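Local coordinates for protein cycloalternan-forming enzyme (Listeria monocytogenes serovar 1/2a, PDB 5F7U) that is a multidomain member of glycosyl hydrolase family 31 that combines a TIM barrel with beta-rich domains and carries bound glycans and magnesium ions, at residues Ser152-Asp157 against Asp334-Ser339; Phe365-Ser370 against Asn390-Thr395; Val625-Trp630 against Lys710-Asn715. The protein carries 1 engineered substitution. All coordinates share one frame; numbering follows the deposited sequence.

From the N terminus, contact 1 comes first. It closes a long loop, rich in strands, within the N-terminal part of the protein, and joins a hairpin corner to the end of strand 333-338. Contact 2 opens after it and closes a short loop around helix 377-389, at the first strand of the TIM barrel. Contact 3 follows and ties the entry to the seventh barrel strand to helix 702-715. The three run in series; none nests or crosses. Contacts 1 and 2 lie on opposite sides of the chain's centre, their centres about 43 Å apart. Contacts 2 and 3 touch: F365 CZ lies 3.9 Å from Y627 CE1, where the two rings meet edge-to-face.

Contact 1 (Ser152-Asp157 against Asp334-Ser339); sequences SFEDLD and DYYVIS
D157 and S339 are joined by one backbone hydrogen bond. S339 N donates to D157 O at 2.8 Å. The C=O...N angle of 169° puts the donor almost straight out from the carbonyl. The same oxygen is close to carbon as well: S339 CB is 3.2 Å from D157 O. The two CB atoms, D157 CB and S339 CB, are 4.2 Å apart, so the side chains start side by side.

The carboxylate of D157 forms the second, polar part. Its chi1 of 58° holds CG between the backbone N and the carbonyl carbon. This lays the group alongside the carbonyl of S339, with D157 CG 3.8 Å from S339 O. No hydrogen bond joins these oxygens. D157 OD1 is hydrogen-bonded instead to a residue flanking the segments, and a bound magnesium ion lies about 4 Å from the D157 side chain. S339 O also accepts a bond from N349 of helix 343-354.

The third part is apolar and looser. E154 CB comes to the edge of the Y336 ring, close to its plane, 4.0 Å from Y336 CE2. E154 CG, set anti to the backbone N, is 4.2 Å from the same atom. The two side chains cross at about a right angle, and the carboxylate plane is turned 71° from the ring. D352 and I353 of helix 343-354 pack against E154 and Y336 respectively, and R160 touches Y336 from the strand that lies between the two segments.

That middle strand, 158-164, pairs antiparallel with both 148-153 and 333-338. The D157-S339 bond lies just beyond the end of the second pairing. E154 and D155 form a classic beta bulge where the chain turns its corner, within the galactose mutarotase-like domain of family 31.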
loop_
_atom_site.group_PDB
_atom_site.type_symbol
_atom_site.label_atom_id
_atom_site.label_comp_id
_atom_site.label_asym_id
_atom_site.label_seq_id
_atom_site.Cartn_x
_atom_site.Cartn_y
_atom_site.Cartn_z
ATOM N N SER A 152 19.212 2.097 22.745
ATOM C CA SER A 152 19.980 2.978 21.887
ATOM C C SER A 152 19.023 3.801 21.041
ATOM O O SER A 152 17.833 3.474 20.925
ATOM C CB SER A 152 20.959 2.188 20.999
ATOM O OG SER A 152 20.274 1.252 20.175
ATOM N N PHE A 153 19.550 4.863 20.441
ATOM C CA PHE A 153 18.740 5.736 19.599
ATOM C C PHE A 153 19.146 5.618 18.153
ATOM O O PHE A 153 20.207 6.063 17.767
ATOM C CB PHE A 153 18.833 7.186 20.113
ATOM C CG PHE A 153 18.147 7.382 21.433
ATOM C CD1 PHE A 153 16.758 7.540 21.493
ATOM C CD2 PHE A 153 18.875 7.331 22.635
ATOM C CE1 PHE A 153 16.105 7.686 22.725
ATOM C CE2 PHE A 153 18.226 7.474 23.862
ATOM C CZ PHE A 153 16.840 7.651 23.908
ATOM N N GLU A 154 18.292 4.997 17.347
ATOM C CA GLU A 154 18.492 4.994 15.896
ATOM C C GLU A 154 18.469 6.442 15.375
ATOM O O GLU A 154 19.225 6.803 14.480
ATOM C CB GLU A 154 17.432 4.105 15.224
ATOM C CG GLU A 154 17.625 3.882 13.722
ATOM C CD GLU A 154 17.099 5.015 12.860
ATOM O OE1 GLU A 154 16.204 5.762 13.313
ATOM O OE2 GLU A 154 17.581 5.188 11.724
ATOM N N ASP A 155 17.600 7.258 15.970
ATOM C CA ASP A 155 17.675 8.712 15.864
ATOM C C ASP A 155 17.096 9.278 17.149
ATOM O O ASP A 155 16.616 8.527 17.998
ATOM C CB ASP A 155 16.929 9.229 14.600
ATOM C CG ASP A 155 17.381 10.631 14.151
ATOM O OD1 ASP A 155 18.194 11.325 14.838
ATOM O OD2 ASP A 155 16.909 11.079 13.075
ATOM N N LEU A 156 17.149 10.595 17.320
ATOM C CA LEU A 156 16.685 11.183 18.574
ATOM C C LEU A 156 15.189 10.934 18.828
ATOM O O LEU A 156 14.722 11.036 19.956
ATOM C CB LEU A 156 17.054 12.663 18.646
ATOM C CG LEU A 156 18.567 12.946 18.535
ATOM C CD1 LEU A 156 18.811 14.433 18.702
ATOM C CD2 LEU A 156 19.362 12.138 19.563
ATOM N N ASP A 157 14.466 10.560 17.770
ATOM C CA ASP A 157 13.033 10.230 17.884
ATOM C C ASP A 157 12.680 8.742 17.679
ATOM O O ASP A 157 11.510 8.416 17.528
ATOM C CB ASP A 157 12.198 11.113 16.926
ATOM C CG ASP A 157 12.600 10.977 15.459
ATOM O OD1 ASP A 157 13.411 10.099 15.099
ATOM O OD2 ASP A 157 12.107 11.786 14.645
ATOM N N ASP A 334 14.859 -7.708 19.368
ATOM C CA ASP A 334 15.295 -6.416 18.829
ATOM C C ASP A 334 14.053 -5.708 18.285
ATOM O O ASP A 334 13.445 -6.170 17.311
ATOM C CB ASP A 334 16.323 -6.696 17.727
ATOM C CG ASP A 334 16.913 -5.438 17.101
ATOM O OD1 ASP A 334 16.623 -4.303 17.524
ATOM O OD2 ASP A 334 17.702 -5.613 16.149
ATOM N N TYR A 335 13.646 -4.609 18.923
ATOM C CA TYR A 335 12.467 -3.872 18.422
ATOM C C TYR A 335 12.605 -2.368 18.594
ATOM O O TYR A 335 13.415 -1.896 19.394
ATOM C CB TYR A 335 11.145 -4.402 19.020
ATOM C CG TYR A 335 10.932 -4.149 20.501
ATOM C CD1 TYR A 335 11.527 -4.974 21.453
ATOM C CD2 TYR A 335 10.099 -3.104 20.944
ATOM C CE1 TYR A 335 11.349 -4.758 22.827
ATOM C CE2 TYR A 335 9.905 -2.874 22.316
ATOM C CZ TYR A 335 10.531 -3.711 23.240
ATOM O OH TYR A 335 10.390 -3.540 24.597
ATOM N N TYR A 336 11.831 -1.627 17.812
ATOM C CA TYR A 336 11.946 -0.178 17.802
ATOM C C TYR A 336 10.605 0.440 18.139
ATOM O O TYR A 336 9.555 -0.054 17.695
ATOM C CB TYR A 336 12.351 0.336 16.429
ATOM C CG TYR A 336 13.682 -0.126 15.882
ATOM C CD1 TYR A 336 13.833 -1.409 15.303
ATOM C CD2 TYR A 336 14.777 0.743 15.848
ATOM C CE1 TYR A 336 15.071 -1.814 14.771
ATOM C CE2 TYR A 336 16.002 0.351 15.313
ATOM C CZ TYR A 336 16.139 -0.919 14.780
ATOM O OH TYR A 336 17.371 -1.246 14.242
ATOM N N VAL A 337 10.640 1.519 18.925
ATOM C CA VAL A 337 9.487 2.402 19.063
ATOM C C VAL A 337 9.846 3.704 18.338
ATOM O O VAL A 337 10.794 4.383 18.705
ATOM C CB VAL A 337 9.105 2.652 20.543
ATOM C CG1 VAL A 337 7.946 3.650 20.637
ATOM C CG2 VAL A 337 8.768 1.329 21.232
ATOM N N ILE A 338 9.061 4.018 17.316
ATOM C CA ILE A 338 9.399 5.027 16.322
ATOM C C ILE A 338 8.451 6.205 16.480
ATOM O O ILE A 338 7.232 6.040 16.378
ATOM C CB ILE A 338 9.272 4.437 14.898
ATOM C CG1 ILE A 338 10.116 3.143 14.786
ATOM C CG2 ILE A 338 9.702 5.476 13.863
ATOM C CD1 ILE A 338 10.013 2.455 13.437
ATOM N N SER A 339 9.022 7.379 16.753
ATOM C CA SER A 339 8.272 8.629 16.748
ATOM C C SER A 339 8.709 9.437 15.518
ATOM O O SER A 339 9.486 8.951 14.691
ATOM C CB SER A 339 8.535 9.394 18.047
ATOM O OG SER A 339 7.795 10.611 18.074
#

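Contact 2 (Phe365-Ser370 against Asn390-Thr395); sequences FGLWMS and NDIPAT
A394 CB sits at the apolar centre, between the side chains of L367 and M369. M369 CG is 3.6 Å from it and M369 SD 3.8 Å. The M369 chain starts off to one side, but its chi1 of -49° sets CG beside the backbone N and brings it up against the methyl. L367 CB is 4.1 Å from A394 CB. The L367 side chain then runs on to I392, and its CD2 meets I392 CG2 at 3.7 Å. These two side chains cross obliquely. L695 of helix 687-700 packs on both L367 and I392, and W676 of helix 675-682 on both M369 and I392.

This is the first beta-alpha-beta unit of the TIM barrel. Strand 367-369 leads to helix 377-389, and the chain returns through 390-395 into the parallel neighbour strand 396-399. The helix ends in a Schellman motif, with D391 at C-prime in positive phi. P393 then centres an inverse gamma turn.

Further out the contact becomes polar. T395 N donates to L367 O at 2.9 Å, in the carbonyl plane, with an N-H...O angle of 154°. A water bridges the backbones: it accepts from L367 N and donates to P393 O, each at 2.8 Å. At the edge lies the T395 hydroxyl. Its chi1 of 59° swings OG1 over the backbone of G366, 3.1 Å from G366 CA, where no side chain stands in the way. The main polar partner of OG1 is W363 O.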
loop_
_atom_site.group_PDB
_atom_site.type_symbol
_atom_site.label_atom_id
_atom_site.label_comp_id
_atom_site.label_asym_id
_atom_site.label_seq_id
_atom_site.Cartn_x
_atom_site.Cartn_y
_atom_site.Cartn_z
ATOM N N PHE A 365 4.110 3.972 -14.023
ATOM C CA PHE A 365 2.930 4.693 -13.500
ATOM C C PHE A 365 1.813 4.954 -14.508
ATOM O O PHE A 365 0.819 5.614 -14.180
ATOM C CB PHE A 365 3.406 5.951 -12.767
ATOM C CG PHE A 365 4.274 5.602 -11.605
ATOM C CD1 PHE A 365 3.698 5.202 -10.397
ATOM C CD2 PHE A 365 5.664 5.548 -11.752
ATOM C CE1 PHE A 365 4.492 4.778 -9.331
ATOM C CE2 PHE A 365 6.467 5.129 -10.699
ATOM C CZ PHE A 365 5.883 4.751 -9.480
ATOM N N GLY A 366 1.974 4.435 -15.727
ATOM C CA GLY A 366 0.879 4.419 -16.694
ATOM C C GLY A 366 0.102 3.108 -16.607
ATOM O O GLY A 366 0.350 2.274 -15.707
ATOM N N LEU A 367 -0.814 2.885 -17.546
ATOM C CA LEU A 367 -1.625 1.671 -17.471
ATOM C C LEU A 367 -0.810 0.432 -17.874
ATOM O O LEU A 367 -0.117 0.460 -18.896
ATOM C CB LEU A 367 -2.848 1.770 -18.385
ATOM C CG LEU A 367 -3.736 0.523 -18.569
ATOM C CD1 LEU A 367 -4.397 0.132 -17.243
ATOM C CD2 LEU A 367 -4.782 0.824 -19.648
ATOM N N TRP A 368 -0.938 -0.630 -17.071
ATOM C CA TRP A 368 -0.410 -1.947 -17.409
ATOM C C TRP A 368 -1.500 -2.842 -17.959
ATOM O O TRP A 368 -2.548 -2.967 -17.335
ATOM C CB TRP A 368 0.145 -2.645 -16.176
ATOM C CG TRP A 368 1.358 -2.031 -15.577
ATOM C CD1 TRP A 368 1.450 -0.810 -14.969
ATOM C CD2 TRP A 368 2.647 -2.644 -15.470
ATOM N NE1 TRP A 368 2.747 -0.617 -14.498
ATOM C CE2 TRP A 368 3.497 -1.723 -14.808
ATOM C CE3 TRP A 368 3.177 -3.874 -15.896
ATOM C CZ2 TRP A 368 4.844 -1.997 -14.535
ATOM C CZ3 TRP A 368 4.553 -4.142 -15.631
ATOM C CH2 TRP A 368 5.352 -3.203 -14.947
ATOM N N MET A 369 -1.236 -3.474 -19.110
ATOM C CA MET A 369 -2.175 -4.450 -19.719
ATOM C C MET A 369 -1.668 -5.863 -19.536
ATOM O O MET A 369 -0.499 -6.148 -19.786
ATOM C CB MET A 369 -2.306 -4.194 -21.223
ATOM C CG MET A 369 -2.578 -2.732 -21.541
ATOM S SD MET A 369 -3.335 -2.501 -23.164
ATOM C CE MET A 369 -2.149 -3.336 -24.221
ATOM N N SER A 370 -2.560 -6.766 -19.149
ATOM C CA SER A 370 -2.156 -8.141 -18.852
ATOM C C SER A 370 -3.361 -9.047 -19.080
ATOM O O SER A 370 -4.491 -8.607 -18.886
ATOM C CB SER A 370 -1.680 -8.241 -17.398
ATOM O OG SER A 370 -1.352 -9.583 -17.042
ATOM N N ASN A 390 -8.799 1.764 -29.841
ATOM C CA ASN A 390 -9.633 2.261 -28.748
ATOM C C ASN A 390 -9.002 3.432 -27.984
ATOM O O ASN A 390 -9.483 3.810 -26.904
ATOM C CB ASN A 390 -9.995 1.092 -27.816
ATOM C CG ASN A 390 -10.990 0.136 -28.460
ATOM O OD1 ASN A 390 -12.171 0.454 -28.550
ATOM N ND2 ASN A 390 -10.516 -1.010 -28.952
ATOM N N ASP A 391 -7.937 4.003 -28.555
ATOM C CA ASP A 391 -7.218 5.143 -27.965
ATOM C C ASP A 391 -6.857 4.925 -26.486
ATOM O O ASP A 391 -7.202 5.739 -25.617
ATOM C CB ASP A 391 -8.024 6.444 -28.163
ATOM C CG ASP A 391 -8.331 6.729 -29.631
ATOM O OD1 ASP A 391 -7.408 6.642 -30.463
ATOM O OD2 ASP A 391 -9.497 7.042 -29.957
ATOM N N ILE A 392 -6.180 3.802 -26.234
ATOM C CA ILE A 392 -5.757 3.418 -24.883
ATOM C C ILE A 392 -4.221 3.474 -24.857
ATOM O O ILE A 392 -3.558 2.496 -25.229
ATOM C CB ILE A 392 -6.298 2.013 -24.482
ATOM C CG1 ILE A 392 -7.822 1.902 -24.648
ATOM C CG2 ILE A 392 -5.831 1.631 -23.070
ATOM C CD1 ILE A 392 -8.655 2.838 -23.766
ATOM N N PRO A 393 -3.650 4.615 -24.420
ATOM C CA PRO A 393 -2.201 4.791 -24.422
ATOM C C PRO A 393 -1.533 4.159 -23.179
ATOM O O PRO A 393 -0.923 4.842 -22.353
ATOM C CB PRO A 393 -2.063 6.309 -24.462
ATOM C CG PRO A 393 -3.216 6.774 -23.627
ATOM C CD PRO A 393 -4.339 5.865 -24.036
ATOM N N ALA A 394 -1.614 2.840 -23.089
ATOM C CA ALA A 394 -1.010 2.105 -21.993
ATOM C C ALA A 394 0.515 2.192 -22.088
ATOM O O ALA A 394 1.064 2.510 -23.158
ATOM C CB ALA A 394 -1.470 0.643 -22.028
ATOM N N THR A 395 1.198 1.914 -20.973
ATOM C CA THR A 395 2.669 1.942 -20.957
ATOM C C THR A 395 3.313 0.633 -20.519
ATOM O O THR A 395 4.514 0.437 -20.726
ATOM C CB THR A 395 3.212 3.073 -20.071
ATOM O OG1 THR A 395 2.725 2.905 -18.738
ATOM C CG2 THR A 395 2.789 4.442 -20.629
HETATM O O HOH W 1 -0.929 4.821 -19.572
#

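Contact 3 (Val625-Trp630 against Lys710-Asn715); sequences VSYWAW and KDTADN
T712 meets S626 and Y627 where helix 702-715 packs against the N-terminal end of the seventh strand of the TIM barrel. S626 and Y627 lie just before that strand, 628-631. Y627 is the centre of an inverse gamma turn there. Helix 702-715 follows the eighth strand in the sequence.

T712 CB points at the turn. It lies 4.1 Å from Y627 CE1, approaching the ring obliquely, and T712 and Y627 run by one another, heading opposite ways. Beyond CB the side chain forks. The methyl CG2, anti to the backbone N, presses on S626: T712 CG2 to S626 CB is 3.3 Å, closer than two carbons normally come. The other branch, OG1, stays beside the backbone N (chi1 -65°). S626 OG donates to T712 OG1 at 2.9 Å. This bond probably draws the two side chains together. T712 OG1 is also bonded to K717 O, its strongest polar partner, and S626 OG to M719 N. M719 N, S626 OG, T712 OG1 and K717 O thus form a row of hydrogen bonds that ties the turn and the helix to the chain just after the helix.

Y627 reaches past this pair along the helix. Its OH is hydrogen-bonded to A709 O, one turn back. The same Y627 OH touches A713 CB at 4.1 Å.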
loop_
_atom_site.group_PDB
_atom_site.type_symbol
_atom_site.label_atom_id
_atom_site.label_comp_id
_atom_site.label_asym_id
_atom_site.label_seq_id
_atom_site.Cartn_x
_atom_site.Cartn_y
_atom_site.Cartn_z
ATOM N N VAL A 625 4.966 0.094 1.743
ATOM C CA VAL A 625 4.848 -0.465 0.384
ATOM C C VAL A 625 3.893 0.471 -0.370
ATOM O O VAL A 625 2.670 0.356 -0.273
ATOM C CB VAL A 625 4.368 -1.938 0.390
ATOM C CG1 VAL A 625 4.190 -2.466 -1.040
ATOM C CG2 VAL A 625 5.376 -2.802 1.134
ATOM N N SER A 626 4.484 1.418 -1.090
ATOM C CA SER A 626 3.753 2.523 -1.706
ATOM C C SER A 626 3.386 2.217 -3.153
ATOM O O SER A 626 2.320 2.615 -3.610
ATOM C CB SER A 626 4.653 3.761 -1.649
ATOM O OG SER A 626 4.101 4.893 -2.313
ATOM N N TYR A 627 4.273 1.519 -3.870
ATOM C CA TYR A 627 4.028 1.245 -5.299
ATOM C C TYR A 627 3.182 -0.005 -5.408
ATOM O O TYR A 627 3.681 -1.102 -5.711
ATOM C CB TYR A 627 5.333 1.091 -6.073
ATOM C CG TYR A 627 6.230 2.325 -6.090
ATOM C CD1 TYR A 627 5.772 3.604 -5.672
ATOM C CD2 TYR A 627 7.553 2.203 -6.518
ATOM C CE1 TYR A 627 6.634 4.705 -5.696
ATOM C CE2 TYR A 627 8.408 3.296 -6.566
ATOM C CZ TYR A 627 7.953 4.539 -6.153
ATOM O OH TYR A 627 8.842 5.608 -6.186
ATOM N N TRP A 628 1.895 0.182 -5.126
ATOM C CA TRP A 628 0.956 -0.919 -4.949
ATOM C C TRP A 628 -0.059 -0.941 -6.098
ATOM O O TRP A 628 -0.576 0.108 -6.500
ATOM C CB TRP A 628 0.276 -0.781 -3.584
ATOM C CG TRP A 628 -0.844 -1.776 -3.325
ATOM C CD1 TRP A 628 -0.747 -2.980 -2.676
ATOM C CD2 TRP A 628 -2.214 -1.629 -3.696
ATOM N NE1 TRP A 628 -1.960 -3.598 -2.639
ATOM C CE2 TRP A 628 -2.885 -2.795 -3.263
ATOM C CE3 TRP A 628 -2.948 -0.614 -4.354
ATOM C CZ2 TRP A 628 -4.259 -2.976 -3.434
ATOM C CZ3 TRP A 628 -4.319 -0.811 -4.574
ATOM C CH2 TRP A 628 -4.961 -1.973 -4.088
ATOM N N ALA A 629 -0.348 -2.157 -6.577
ATOM C CA ALA A 629 -1.317 -2.389 -7.650
ATOM C C ALA A 629 -2.368 -3.381 -7.198
ATOM O O ALA A 629 -2.185 -4.092 -6.217
ATOM C CB ALA A 629 -0.623 -2.966 -8.877
ATOM N N TRP A 630 -3.433 -3.466 -7.988
ATOM C CA TRP A 630 -4.398 -4.560 -7.875
ATOM C C TRP A 630 -4.891 -4.889 -9.273
ATOM O O TRP A 630 -4.727 -4.075 -10.191
ATOM C CB TRP A 630 -5.556 -4.185 -6.928
ATOM C CG TRP A 630 -6.458 -3.062 -7.428
ATOM C CD1 TRP A 630 -6.077 -1.775 -7.766
ATOM C CD2 TRP A 630 -7.874 -3.120 -7.613
ATOM N NE1 TRP A 630 -7.177 -1.045 -8.176
ATOM C CE2 TRP A 630 -8.294 -1.835 -8.078
ATOM C CE3 TRP A 630 -8.837 -4.120 -7.420
ATOM C CZ2 TRP A 630 -9.646 -1.539 -8.380
ATOM C CZ3 TRP A 630 -10.200 -3.820 -7.701
ATOM C CH2 TRP A 630 -10.576 -2.542 -8.183
ATOM N N LYS A 710 8.357 9.971 -6.483
ATOM C CA LYS A 710 9.678 10.392 -6.028
ATOM C C LYS A 710 9.661 10.743 -4.546
ATOM O O LYS A 710 10.620 10.438 -3.842
ATOM C CB LYS A 710 10.174 11.584 -6.872
ATOM C CG LYS A 710 11.469 12.244 -6.408
ATOM C CD LYS A 710 12.699 11.440 -6.769
ATOM C CE LYS A 710 13.901 12.326 -7.088
ATOM N NZ LYS A 710 14.093 13.463 -6.139
ATOM N N ASP A 711 8.573 11.368 -4.087
ATOM C CA ASP A 711 8.432 11.712 -2.665
ATOM C C ASP A 711 8.383 10.462 -1.781
ATOM O O ASP A 711 8.867 10.473 -0.646
ATOM C CB ASP A 711 7.212 12.582 -2.402
ATOM C CG ASP A 711 7.352 13.408 -1.113
ATOM O OD1 ASP A 711 8.459 13.926 -0.840
ATOM O OD2 ASP A 711 6.348 13.557 -0.392
ATOM N N THR A 712 7.807 9.382 -2.303
ATOM C CA THR A 712 7.888 8.088 -1.588
ATOM C C THR A 712 9.349 7.656 -1.424
ATOM O O THR A 712 9.778 7.267 -0.334
ATOM C CB THR A 712 7.145 6.977 -2.341
ATOM O OG1 THR A 712 5.749 7.265 -2.371
ATOM C CG2 THR A 712 7.373 5.620 -1.633
ATOM N N ALA A 713 10.093 7.705 -2.523
ATOM C CA ALA A 713 11.470 7.203 -2.547
ATOM C C ALA A 713 12.373 8.063 -1.674
ATOM O O ALA A 713 13.247 7.533 -0.967
ATOM C CB ALA A 713 11.995 7.142 -3.980
ATOM N N ASP A 714 12.157 9.379 -1.712
ATOM C CA ASP A 714 12.993 10.324 -0.959
ATOM C C ASP A 714 12.581 10.479 0.509
ATOM O O ASP A 714 13.445 10.519 1.405
ATOM C CB ASP A 714 12.980 11.701 -1.634
ATOM C CG ASP A 714 13.741 11.727 -2.949
ATOM O OD1 ASP A 714 14.479 10.768 -3.282
ATOM O OD2 ASP A 714 13.599 12.737 -3.662
ATOM N N ASN A 715 11.276 10.585 0.755
ATOM C CA ASN A 715 10.756 11.016 2.051
ATOM C C ASN A 715 9.826 10.037 2.749
ATOM O O ASN A 715 9.249 10.358 3.795
ATOM C CB ASN A 715 10.085 12.378 1.885
ATOM C CG ASN A 715 11.048 13.414 1.336
ATOM O OD1 ASN A 715 12.195 13.510 1.781
ATOM N ND2 ASN A 715 10.604 14.158 0.341
#